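Local coordinates for protein glucose-6-phosphate 1-dehydrogenase (Mycobacterium avium, PDB 4LGV) that probably catalyses the NADP-dependent oxidation of glucose 6-phosphate to 6-phosphogluconolactone, the first step of the oxidative pentose phosphate pathway, at residues 332-340 / 470-480; 221-232 / 343-354. All blocks are in the same frame, centred on the assembly; numbering follows the deposited sequence.

Contact 1: residues 332-340 / 470-480; sequences GVPIFLRAG and LVHGRHAWQQP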
loop_
_atom_site.group_PDB
_atom_site.type_symbol
_atom_site.label_atom_id
_atom_site.label_comp_id
_atom_site.label_asym_id
_atom_site.label_seq_id
_atom_site.Cartn_x
_atom_site.Cartn_y
_atom_site.Cartn_z
ATOM N N GLY A 332 -16.601 -1.618 4.250
ATOM C CA GLY A 332 -17.066 -2.160 2.968
ATOM C C GLY A 332 -16.866 -3.678 2.795
ATOM O O GLY A 332 -17.256 -4.237 1.742
ATOM N N VAL A 333 -16.258 -4.350 3.778
ATOM C CA VAL A 333 -16.016 -5.775 3.680
ATOM C C VAL A 333 -17.203 -6.464 4.350
ATOM O O VAL A 333 -17.314 -6.404 5.552
ATOM C CB VAL A 333 -14.705 -6.165 4.376
ATOM C CG1 VAL A 333 -14.554 -7.674 4.468
ATOM C CG2 VAL A 333 -13.520 -5.571 3.654
ATOM N N PRO A 334 -18.087 -7.120 3.586
ATOM C CA PRO A 334 -19.144 -7.822 4.222
ATOM C C PRO A 334 -18.651 -9.015 5.028
ATOM O O PRO A 334 -17.789 -9.756 4.563
ATOM C CB PRO A 334 -20.025 -8.325 3.032
ATOM C CG PRO A 334 -19.497 -7.630 1.803
ATOM C CD PRO A 334 -18.069 -7.334 2.135
ATOM N N ILE A 335 -19.231 -9.190 6.210
ATOM C CA ILE A 335 -18.913 -10.284 7.079
ATOM C C ILE A 335 -20.167 -11.147 7.269
ATOM O O ILE A 335 -21.173 -10.680 7.775
ATOM C CB ILE A 335 -18.410 -9.728 8.419
ATOM C CG1 ILE A 335 -17.201 -8.823 8.177
ATOM C CG2 ILE A 335 -18.084 -10.857 9.372
ATOM C CD1 ILE A 335 -16.714 -8.044 9.383
ATOM N N PHE A 336 -20.103 -12.394 6.820
ATOM C CA PHE A 336 -21.203 -13.312 6.951
ATOM C C PHE A 336 -20.857 -14.355 8.008
ATOM O O PHE A 336 -19.744 -14.879 8.059
ATOM C CB PHE A 336 -21.521 -13.999 5.603
ATOM C CG PHE A 336 -22.050 -13.056 4.545
ATOM C CD1 PHE A 336 -23.369 -12.681 4.549
ATOM C CD2 PHE A 336 -21.237 -12.568 3.583
ATOM C CE1 PHE A 336 -23.871 -11.790 3.605
ATOM C CE2 PHE A 336 -21.712 -11.706 2.616
ATOM C CZ PHE A 336 -23.042 -11.318 2.617
ATOM N N LEU A 337 -21.856 -14.687 8.805
ATOM C CA LEU A 337 -21.686 -15.609 9.888
ATOM C C LEU A 337 -22.820 -16.638 9.888
ATOM O O LEU A 337 -23.965 -16.272 9.672
ATOM C CB LEU A 337 -21.683 -14.816 11.148
ATOM C CG LEU A 337 -21.446 -15.568 12.418
ATOM C CD1 LEU A 337 -20.821 -14.591 13.411
ATOM C CD2 LEU A 337 -22.753 -16.159 12.932
ATOM N N ARG A 338 -22.471 -17.915 10.083
ATOM C CA ARG A 338 -23.449 -18.967 10.228
ATOM C C ARG A 338 -23.021 -19.897 11.331
ATOM O O ARG A 338 -21.830 -20.228 11.481
ATOM C CB ARG A 338 -23.670 -19.734 8.941
ATOM C CG ARG A 338 -22.482 -20.512 8.452
ATOM C CD ARG A 338 -22.790 -21.239 7.151
ATOM N NE ARG A 338 -21.560 -21.818 6.603
ATOM C CZ ARG A 338 -21.506 -22.647 5.578
ATOM N NH1 ARG A 338 -22.618 -23.012 4.966
ATOM N NH2 ARG A 338 -20.339 -23.140 5.168
ATOM N N ALA A 339 -23.992 -20.248 12.163
ATOM C CA ALA A 339 -23.766 -21.153 13.289
ATOM C C ALA A 339 -24.994 -22.035 13.483
ATOM O O ALA A 339 -26.119 -21.567 13.380
ATOM C CB ALA A 339 -23.489 -20.363 14.531
ATOM N N GLY A 340 -24.790 -23.312 13.767
ATOM C CA GLY A 340 -25.919 -24.172 14.008
ATOM C C GLY A 340 -25.679 -25.581 14.470
ATOM O O GLY A 340 -24.615 -26.144 14.262
ATOM N N LEU A 470 -28.816 -15.157 1.463
ATOM C CA LEU A 470 -28.051 -14.117 2.153
ATOM C C LEU A 470 -26.802 -13.625 1.396
ATOM O O LEU A 470 -26.513 -12.442 1.378
ATOM C CB LEU A 470 -27.573 -14.679 3.497
ATOM C CG LEU A 470 -27.646 -13.790 4.710
ATOM C CD1 LEU A 470 -29.014 -13.152 4.772
ATOM C CD2 LEU A 470 -27.352 -14.564 5.970
ATOM N N VAL A 471 -26.085 -14.565 0.793
ATOM C CA VAL A 471 -24.840 -14.285 0.096
ATOM C C VAL A 471 -25.014 -14.203 -1.441
ATOM O O VAL A 471 -24.038 -14.290 -2.184
ATOM C CB VAL A 471 -23.768 -15.347 0.461
ATOM C CG1 VAL A 471 -23.543 -15.381 1.962
ATOM C CG2 VAL A 471 -24.156 -16.737 -0.038
ATOM N N HIS A 472 -26.251 -13.993 -1.902
ATOM C CA HIS A 472 -26.574 -14.097 -3.333
ATOM C C HIS A 472 -25.754 -13.247 -4.307
ATOM O O HIS A 472 -25.258 -13.782 -5.302
ATOM C CB HIS A 472 -28.141 -14.085 -3.592
ATOM C CG HIS A 472 -28.654 -12.865 -4.290
ATOM N ND1 HIS A 472 -28.900 -12.795 -5.651
ATOM C CD2 HIS A 472 -28.998 -11.659 -3.787
ATOM C CE1 HIS A 472 -29.366 -11.592 -5.948
ATOM N NE2 HIS A 472 -29.433 -10.886 -4.834
ATOM N N GLY A 473 -25.545 -11.969 -4.033
ATOM C CA GLY A 473 -24.625 -11.153 -4.855
ATOM C C GLY A 473 -23.152 -11.194 -4.419
ATOM O O GLY A 473 -22.325 -10.415 -4.909
ATOM N N ARG A 474 -22.791 -12.138 -3.558
ATOM C CA ARG A 474 -21.426 -12.201 -2.963
ATOM C C ARG A 474 -20.791 -13.562 -3.205
ATOM O O ARG A 474 -21.091 -14.198 -4.202
ATOM C CB ARG A 474 -21.551 -11.908 -1.465
ATOM C CG ARG A 474 -22.026 -10.488 -1.213
ATOM C CD ARG A 474 -20.828 -9.634 -1.734
ATOM N NE ARG A 474 -20.892 -8.180 -1.621
ATOM C CZ ARG A 474 -19.858 -7.339 -1.760
ATOM N NH1 ARG A 474 -18.590 -7.755 -1.962
ATOM N NH2 ARG A 474 -20.091 -6.041 -1.627
ATOM N N HIS A 475 -19.887 -13.998 -2.332
ATOM C CA HIS A 475 -19.248 -15.319 -2.480
ATOM C C HIS A 475 -20.117 -16.384 -1.890
ATOM O O HIS A 475 -20.631 -16.215 -0.797
ATOM C CB HIS A 475 -17.900 -15.331 -1.795
ATOM C CG HIS A 475 -16.884 -14.523 -2.519
ATOM N ND1 HIS A 475 -16.194 -15.015 -3.607
ATOM C CD2 HIS A 475 -16.479 -13.240 -2.353
ATOM C CE1 HIS A 475 -15.382 -14.074 -4.056
ATOM N NE2 HIS A 475 -15.533 -12.991 -3.312
ATOM N N ALA A 476 -20.288 -17.470 -2.624
ATOM C CA ALA A 476 -21.015 -18.623 -2.111
ATOM C C ALA A 476 -20.375 -19.178 -0.847
ATOM O O ALA A 476 -19.161 -19.120 -0.673
ATOM C CB ALA A 476 -21.095 -19.700 -3.182
ATOM N N TRP A 477 -21.191 -19.685 0.068
ATOM C CA TRP A 477 -20.679 -20.453 1.189
ATOM C C TRP A 477 -19.855 -21.614 0.628
ATOM O O TRP A 477 -20.337 -22.346 -0.219
ATOM C CB TRP A 477 -21.803 -21.021 2.014
ATOM C CG TRP A 477 -22.647 -19.994 2.756
ATOM C CD1 TRP A 477 -23.911 -19.640 2.453
ATOM C CD2 TRP A 477 -22.310 -19.271 3.935
ATOM N NE1 TRP A 477 -24.379 -18.720 3.341
ATOM C CE2 TRP A 477 -23.406 -18.458 4.252
ATOM C CE3 TRP A 477 -21.176 -19.184 4.711
ATOM C CZ2 TRP A 477 -23.421 -17.611 5.337
ATOM C CZ3 TRP A 477 -21.202 -18.344 5.798
ATOM C CH2 TRP A 477 -22.332 -17.597 6.112
ATOM N N GLN A 478 -18.617 -21.754 1.089
ATOM C CA GLN A 478 -17.712 -22.798 0.615
ATOM C C GLN A 478 -17.772 -23.996 1.572
ATOM O O GLN A 478 -18.202 -23.866 2.736
ATOM C CB GLN A 478 -16.260 -22.313 0.611
ATOM C CG GLN A 478 -15.991 -21.028 -0.150
ATOM C CD GLN A 478 -16.123 -21.195 -1.647
ATOM O OE1 GLN A 478 -15.460 -22.021 -2.219
ATOM N NE2 GLN A 478 -17.019 -20.426 -2.276
ATOM N N GLN A 479 -17.354 -25.154 1.073
ATOM C CA GLN A 479 -17.174 -26.330 1.940
ATOM C C GLN A 479 -16.063 -26.025 2.927
ATOM O O GLN A 479 -14.976 -25.611 2.531
ATOM C CB GLN A 479 -16.835 -27.633 1.195
ATOM C CG GLN A 479 -17.928 -28.734 1.238
ATOM C CD GLN A 479 -18.035 -29.561 2.553
ATOM O OE1 GLN A 479 -17.066 -29.735 3.328
ATOM N NE2 GLN A 479 -19.234 -30.095 2.784
ATOM N N PRO A 480 -16.319 -26.243 4.217
ATOM C CA PRO A 480 -15.311 -25.920 5.193
ATOM C C PRO A 480 -14.126 -26.825 5.121
ATOM O O PRO A 480 -14.252 -27.981 4.737
ATOM C CB PRO A 480 -16.017 -26.128 6.540
ATOM C CG PRO A 480 -17.442 -26.028 6.228
ATOM C CD PRO A 480 -17.564 -26.670 4.873
HETATM O O HOH W 1 -17.360 -22.594 5.171
#

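Contact 2: residues 221-232 / 343-354; sequences SISEIHITMAED and LPHKVTEVRMFL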
loop_
_atom_site.group_PDB
_atom_site.type_symbol
_atom_site.label_atom_id
_atom_site.label_comp_id
_atom_site.label_asym_id
_atom_site.label_seq_id
_atom_site.Cartn_x
_atom_site.Cartn_y
_atom_site.Cartn_z
ATOM N N SER A 221 -6.842 -5.923 0.492
ATOM C CA SER A 221 -6.656 -7.257 -0.048
ATOM C C SER A 221 -7.889 -8.124 0.123
ATOM O O SER A 221 -8.119 -9.007 -0.679
ATOM C CB SER A 221 -5.389 -7.928 0.548
ATOM O OG SER A 221 -4.176 -7.306 0.111
ATOM N N ILE A 222 -8.624 -7.928 1.212
ATOM C CA ILE A 222 -9.700 -8.849 1.611
ATOM C C ILE A 222 -11.014 -8.272 1.133
ATOM O O ILE A 222 -11.307 -7.107 1.406
ATOM C CB ILE A 222 -9.800 -8.997 3.131
ATOM C CG1 ILE A 222 -8.533 -9.583 3.759
ATOM C CG2 ILE A 222 -10.989 -9.821 3.523
ATOM C CD1 ILE A 222 -8.049 -10.846 3.131
ATOM N N SER A 223 -11.792 -9.075 0.405
ATOM C CA SER A 223 -13.111 -8.608 -0.089
ATOM C C SER A 223 -14.278 -9.009 0.782
ATOM O O SER A 223 -15.251 -8.291 0.847
ATOM C CB SER A 223 -13.430 -9.067 -1.503
ATOM O OG SER A 223 -13.572 -10.468 -1.494
ATOM N N GLU A 224 -14.143 -10.089 1.507
ATOM C CA GLU A 224 -15.257 -10.657 2.210
ATOM C C GLU A 224 -14.776 -11.654 3.256
ATOM O O GLU A 224 -13.784 -12.347 3.029
ATOM C CB GLU A 224 -16.140 -11.381 1.185
ATOM C CG GLU A 224 -17.433 -11.942 1.691
ATOM C CD GLU A 224 -18.414 -12.186 0.537
ATOM O OE1 GLU A 224 -19.266 -13.133 0.616
ATOM O OE2 GLU A 224 -18.322 -11.457 -0.453
ATOM N N ILE A 225 -15.544 -11.799 4.330
ATOM C CA ILE A 225 -15.250 -12.762 5.377
ATOM C C ILE A 225 -16.456 -13.647 5.667
ATOM O O ILE A 225 -17.564 -13.138 5.774
ATOM C CB ILE A 225 -14.842 -12.027 6.668
ATOM C CG1 ILE A 225 -13.581 -11.193 6.412
ATOM C CG2 ILE A 225 -14.549 -13.029 7.757
ATOM C CD1 ILE A 225 -13.091 -10.353 7.540
ATOM N N HIS A 226 -16.238 -14.963 5.794
ATOM C CA HIS A 226 -17.296 -15.908 6.200
ATOM C C HIS A 226 -16.857 -16.639 7.459
ATOM O O HIS A 226 -15.756 -17.198 7.512
ATOM C CB HIS A 226 -17.562 -16.982 5.179
ATOM C CG HIS A 226 -18.203 -16.500 3.930
ATOM N ND1 HIS A 226 -18.520 -17.352 2.895
ATOM C CD2 HIS A 226 -18.523 -15.257 3.509
ATOM C CE1 HIS A 226 -19.072 -16.661 1.909
ATOM N NE2 HIS A 226 -19.062 -15.383 2.248
ATOM N N ILE A 227 -17.698 -16.594 8.470
ATOM C CA ILE A 227 -17.455 -17.311 9.707
ATOM C C ILE A 227 -18.472 -18.439 9.842
ATOM O O ILE A 227 -19.681 -18.206 9.770
ATOM C CB ILE A 227 -17.571 -16.365 10.897
ATOM C CG1 ILE A 227 -16.406 -15.375 10.831
ATOM C CG2 ILE A 227 -17.555 -17.161 12.178
ATOM C CD1 ILE A 227 -16.412 -14.310 11.921
ATOM N N THR A 228 -17.984 -19.652 9.957
ATOM C CA THR A 228 -18.842 -20.829 10.054
ATOM C C THR A 228 -18.568 -21.527 11.354
ATOM O O THR A 228 -17.424 -21.875 11.650
ATOM C CB THR A 228 -18.567 -21.813 8.912
ATOM O OG1 THR A 228 -18.913 -21.222 7.655
ATOM C CG2 THR A 228 -19.380 -23.089 9.100
ATOM N N MET A 229 -19.612 -21.728 12.149
ATOM C CA MET A 229 -19.531 -22.589 13.304
ATOM C C MET A 229 -20.561 -23.711 13.189
ATOM O O MET A 229 -21.753 -23.493 13.364
ATOM C CB MET A 229 -19.797 -21.849 14.591
ATOM C CG MET A 229 -19.899 -22.891 15.703
ATOM S SD MET A 229 -20.009 -22.135 17.284
ATOM C CE MET A 229 -19.925 -23.617 18.268
ATOM N N ALA A 230 -20.083 -24.921 12.938
ATOM C CA ALA A 230 -20.955 -26.072 12.752
ATOM C C ALA A 230 -20.730 -27.125 13.824
ATOM O O ALA A 230 -19.580 -27.440 14.189
ATOM C CB ALA A 230 -20.728 -26.660 11.379
ATOM N N GLU A 231 -21.815 -27.640 14.364
ATOM C CA GLU A 231 -21.747 -28.811 15.259
ATOM C C GLU A 231 -22.609 -29.925 14.630
ATOM O O GLU A 231 -23.707 -29.665 14.191
ATOM C CB GLU A 231 -22.238 -28.437 16.667
ATOM C CG GLU A 231 -21.329 -27.437 17.367
ATOM C CD GLU A 231 -21.864 -26.944 18.692
ATOM O OE1 GLU A 231 -23.035 -26.535 18.766
ATOM O OE2 GLU A 231 -21.136 -27.003 19.681
ATOM N N ASP A 232 -22.076 -31.135 14.586
ATOM C CA ASP A 232 -22.741 -32.269 13.941
ATOM C C ASP A 232 -23.548 -33.064 14.945
ATOM O O ASP A 232 -23.564 -34.281 14.900
ATOM C CB ASP A 232 -21.734 -33.183 13.202
ATOM C CG ASP A 232 -20.616 -33.745 14.105
ATOM O OD1 ASP A 232 -20.454 -33.312 15.262
ATOM O OD2 ASP A 232 -19.888 -34.645 13.645
ATOM N N LEU A 343 -25.515 -29.888 11.993
ATOM C CA LEU A 343 -24.969 -29.621 10.670
ATOM C C LEU A 343 -24.079 -30.805 10.302
ATOM O O LEU A 343 -23.849 -31.673 11.140
ATOM C CB LEU A 343 -24.223 -28.278 10.692
ATOM C CG LEU A 343 -25.128 -27.061 10.889
ATOM C CD1 LEU A 343 -24.383 -25.759 10.603
ATOM C CD2 LEU A 343 -26.395 -27.095 10.036
ATOM N N PRO A 344 -23.526 -30.825 9.079
ATOM C CA PRO A 344 -22.822 -32.029 8.653
ATOM C C PRO A 344 -21.512 -32.349 9.349
ATOM O O PRO A 344 -21.088 -33.507 9.330
ATOM C CB PRO A 344 -22.549 -31.778 7.168
ATOM C CG PRO A 344 -23.554 -30.762 6.768
ATOM C CD PRO A 344 -23.669 -29.868 7.974
ATOM N N HIS A 345 -20.847 -31.346 9.905
ATOM C CA HIS A 345 -19.547 -31.554 10.534
ATOM C C HIS A 345 -19.370 -30.718 11.788
ATOM O O HIS A 345 -20.127 -29.787 12.034
ATOM C CB HIS A 345 -18.434 -31.187 9.567
ATOM C CG HIS A 345 -18.534 -31.870 8.239
ATOM N ND1 HIS A 345 -18.282 -33.216 8.067
ATOM C CD2 HIS A 345 -18.840 -31.381 7.012
ATOM C CE1 HIS A 345 -18.437 -33.529 6.792
ATOM N NE2 HIS A 345 -18.769 -32.433 6.130
ATOM N N LYS A 346 -18.347 -31.064 12.571
ATOM C CA LYS A 346 -17.925 -30.241 13.692
ATOM C C LYS A 346 -16.720 -29.393 13.288
ATOM O O LYS A 346 -15.617 -29.910 13.178
ATOM C CB LYS A 346 -17.577 -31.109 14.899
ATOM C CG LYS A 346 -17.223 -30.309 16.130
ATOM C CD LYS A 346 -16.654 -31.207 17.207
ATOM C CE LYS A 346 -16.113 -30.403 18.370
ATOM N NZ LYS A 346 -15.932 -31.261 19.569
ATOM N N VAL A 347 -16.938 -28.100 13.043
ATOM C CA VAL A 347 -15.837 -27.217 12.596
ATOM C C VAL A 347 -16.219 -25.786 12.784
ATOM O O VAL A 347 -17.370 -25.409 12.576
ATOM C CB VAL A 347 -15.463 -27.492 11.113
ATOM C CG1 VAL A 347 -16.660 -27.265 10.190
ATOM C CG2 VAL A 347 -14.286 -26.683 10.684
ATOM N N THR A 348 -15.238 -24.996 13.204
ATOM C CA THR A 348 -15.365 -23.541 13.286
ATOM C C THR A 348 -14.275 -22.946 12.448
ATOM O O THR A 348 -13.083 -23.237 12.657
ATOM C CB THR A 348 -15.236 -23.029 14.723
ATOM O OG1 THR A 348 -16.289 -23.614 15.500
ATOM C CG2 THR A 348 -15.382 -21.540 14.787
ATOM N N GLU A 349 -14.674 -22.112 11.505
ATOM C CA GLU A 349 -13.777 -21.604 10.477
ATOM C C GLU A 349 -14.012 -20.110 10.241
ATOM O O GLU A 349 -15.124 -19.618 10.333
ATOM C CB GLU A 349 -14.089 -22.379 9.168
ATOM C CG GLU A 349 -13.554 -21.794 7.890
ATOM C CD GLU A 349 -13.964 -22.558 6.654
ATOM O OE1 GLU A 349 -14.919 -22.112 5.937
ATOM O OE2 GLU A 349 -13.314 -23.575 6.376
ATOM N N VAL A 350 -12.924 -19.403 9.989
ATOM C CA VAL A 350 -12.973 -18.025 9.544
ATOM C C VAL A 350 -12.327 -18.041 8.156
ATOM O O VAL A 350 -11.158 -18.375 8.016
ATOM C CB VAL A 350 -12.201 -17.089 10.462
ATOM C CG1 VAL A 350 -12.273 -15.630 9.958
ATOM C CG2 VAL A 350 -12.751 -17.142 11.870
ATOM N N ARG A 351 -13.104 -17.705 7.131
ATOM C CA ARG A 351 -12.620 -17.817 5.759
ATOM C C ARG A 351 -12.573 -16.427 5.178
ATOM O O ARG A 351 -13.575 -15.758 5.080
ATOM C CB ARG A 351 -13.556 -18.703 4.917
ATOM C CG ARG A 351 -13.134 -18.875 3.460
ATOM C CD ARG A 351 -13.989 -19.910 2.788
ATOM N NE ARG A 351 -13.727 -21.229 3.335
ATOM C CZ ARG A 351 -12.928 -22.129 2.806
ATOM N NH1 ARG A 351 -12.299 -21.864 1.688
ATOM N NH2 ARG A 351 -12.757 -23.293 3.423
ATOM N N MET A 352 -11.385 -15.987 4.791
ATOM C CA MET A 352 -11.219 -14.641 4.267
ATOM C C MET A 352 -10.928 -14.706 2.768
ATOM O O MET A 352 -9.954 -15.341 2.362
ATOM C CB MET A 352 -10.106 -13.963 5.017
ATOM C CG MET A 352 -10.344 -13.936 6.512
ATOM S SD MET A 352 -8.867 -13.343 7.323
ATOM C CE MET A 352 -9.408 -11.664 7.336
ATOM N N PHE A 353 -11.804 -14.096 1.958
ATOM C CA PHE A 353 -11.668 -14.076 0.518
ATOM C C PHE A 353 -10.870 -12.879 0.104
ATOM O O PHE A 353 -11.198 -11.735 0.529
ATOM C CB PHE A 353 -13.042 -13.948 -0.148
ATOM C CG PHE A 353 -13.926 -15.149 0.035
ATOM C CD1 PHE A 353 -14.727 -15.260 1.140
ATOM C CD2 PHE A 353 -13.919 -16.170 -0.874
ATOM C CE1 PHE A 353 -15.581 -16.345 1.309
ATOM C CE2 PHE A 353 -14.741 -17.279 -0.717
ATOM C CZ PHE A 353 -15.581 -17.369 0.382
ATOM N N LEU A 354 -9.841 -13.072 -0.718
ATOM C CA LEU A 354 -9.118 -11.901 -1.270
ATOM C C LEU A 354 -9.785 -11.386 -2.507
ATOM O O LEU A 354 -10.473 -12.135 -3.147
ATOM C CB LEU A 354 -7.701 -12.232 -1.624
ATOM C CG LEU A 354 -6.736 -12.229 -0.434
ATOM C CD1 LEU A 354 -6.890 -13.474 0.422
ATOM C CD2 LEU A 354 -5.318 -12.148 -0.934
HETATM O O HOH W 2 -12.962 -11.782 -4.014
HETATM O O HOH W 3 -16.579 -20.014 6.773
HETATM O O HOH W 4 -17.419 -26.112 15.771
HETATM O O HOH W 5 -17.026 -33.584 12.023
#

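Contact 1: residues 332-340 / 470-480
R338 leaves its strand with CG wedged between the backbone N and the carbonyl carbon (chi1 65°), and its chain then runs straight out across the indole of W477. CD of R338 makes a CH-pi contact with the W477 six-membered ring, 3.6 Å from its centroid. Beyond it the guanidinium lies almost flat on the indole, the planes 15° apart, with NE 3.3 Å from CE3 of W477. NH2 of R338 makes only a weak hydrogen bond to the carbonyl O of Q478 (3.3 Å). A water bridges these two atoms and takes a proton from NH2 at 3.0 Å. The stronger partner of this arginine is T228, whose OG1 accepts from NE.

CG1 of V471 lies between two rings. It sits over the F336 face, 3.7 Å from the ring centroid, and it also lies over the W477 face turned away from R338. CG of R474 comes to the F336 edge at 4.0 Å from CE2. The same arginine lays a guanidinium face on CG of P334.

W477 NE1 is tied to A467 O in helix 466-470. The 470-480 loop thus covers one side of strand 335-340, in the large mixed sheet of the glucose-6-phosphate dehydrogenase C-terminal domain, while L337 and A339 pack against helix 246-264. Strands 222-230 and 318-323 flank the strand within that sheet.

Contact 2: residues 221-232 / 343-354
H226 and R351 form a hydrogen-bonded pair amid two central antiparallel strands of the C-terminal domain's mixed sheet: R351 N gives to H226 O (2.7 Å) and H226 N to R351 O (2.9 Å). T228 with E349 and A230 with V347 repeat the pattern. At one end a classic beta bulge sets S223 and E224 opposite F353. NE and NH2 of R351 each take one oxygen of E349 in a salt bridge (NE to OE1 3.0 Å); OE1 lies in the guanidinium plane, but both nitrogens come from above the carboxylate plane. A water joins E349 OE1 to T228 OG1.

On the same sheet face, H226 NE2 donates to E224 OE1 at 2.8 Å. F353 meets the imidazole edge-to-face: CE1 of F353 stands over the centre of the H226 ring, and the planes meet at 66°. The other face is mostly aliphatic. I225 CD1 touches M352 CE at 3.9 Å, and I227 lies beside V350 under helix 246-264.

E349 OE2 also accepts from W481 N, and R351 NH1 bonds to Q373. The buried E349 and R351 charges probably stabilise each other, and the E224 carboxylate, F353 edge and W477 ring probably restrict H226 ring rotation.

Overall arrangement
After the parallel-sheet domain near the N terminus, strand 222-230 is the first of the mixed sheet. Helix 246-264 and strands 295-300 and 318-323 follow before the chain returns as strand 335-340, parallel to strand 222-230 and beside it. A short connecting loop leads to strand 347-354, which runs antiparallel along the other side of strand 222-230, and contact 2 closes a loop of 110 residues. Contact 1 closes later, over 129 residues, when the loop after helix 466-470 reaches strand 335-340. The segments alternate, so the two closures cross. F336 O and R338 O probably accept hydrogen bonds from I227 N and M229 N. Together they tie the C-terminal tail to the middle of the mixed sheet.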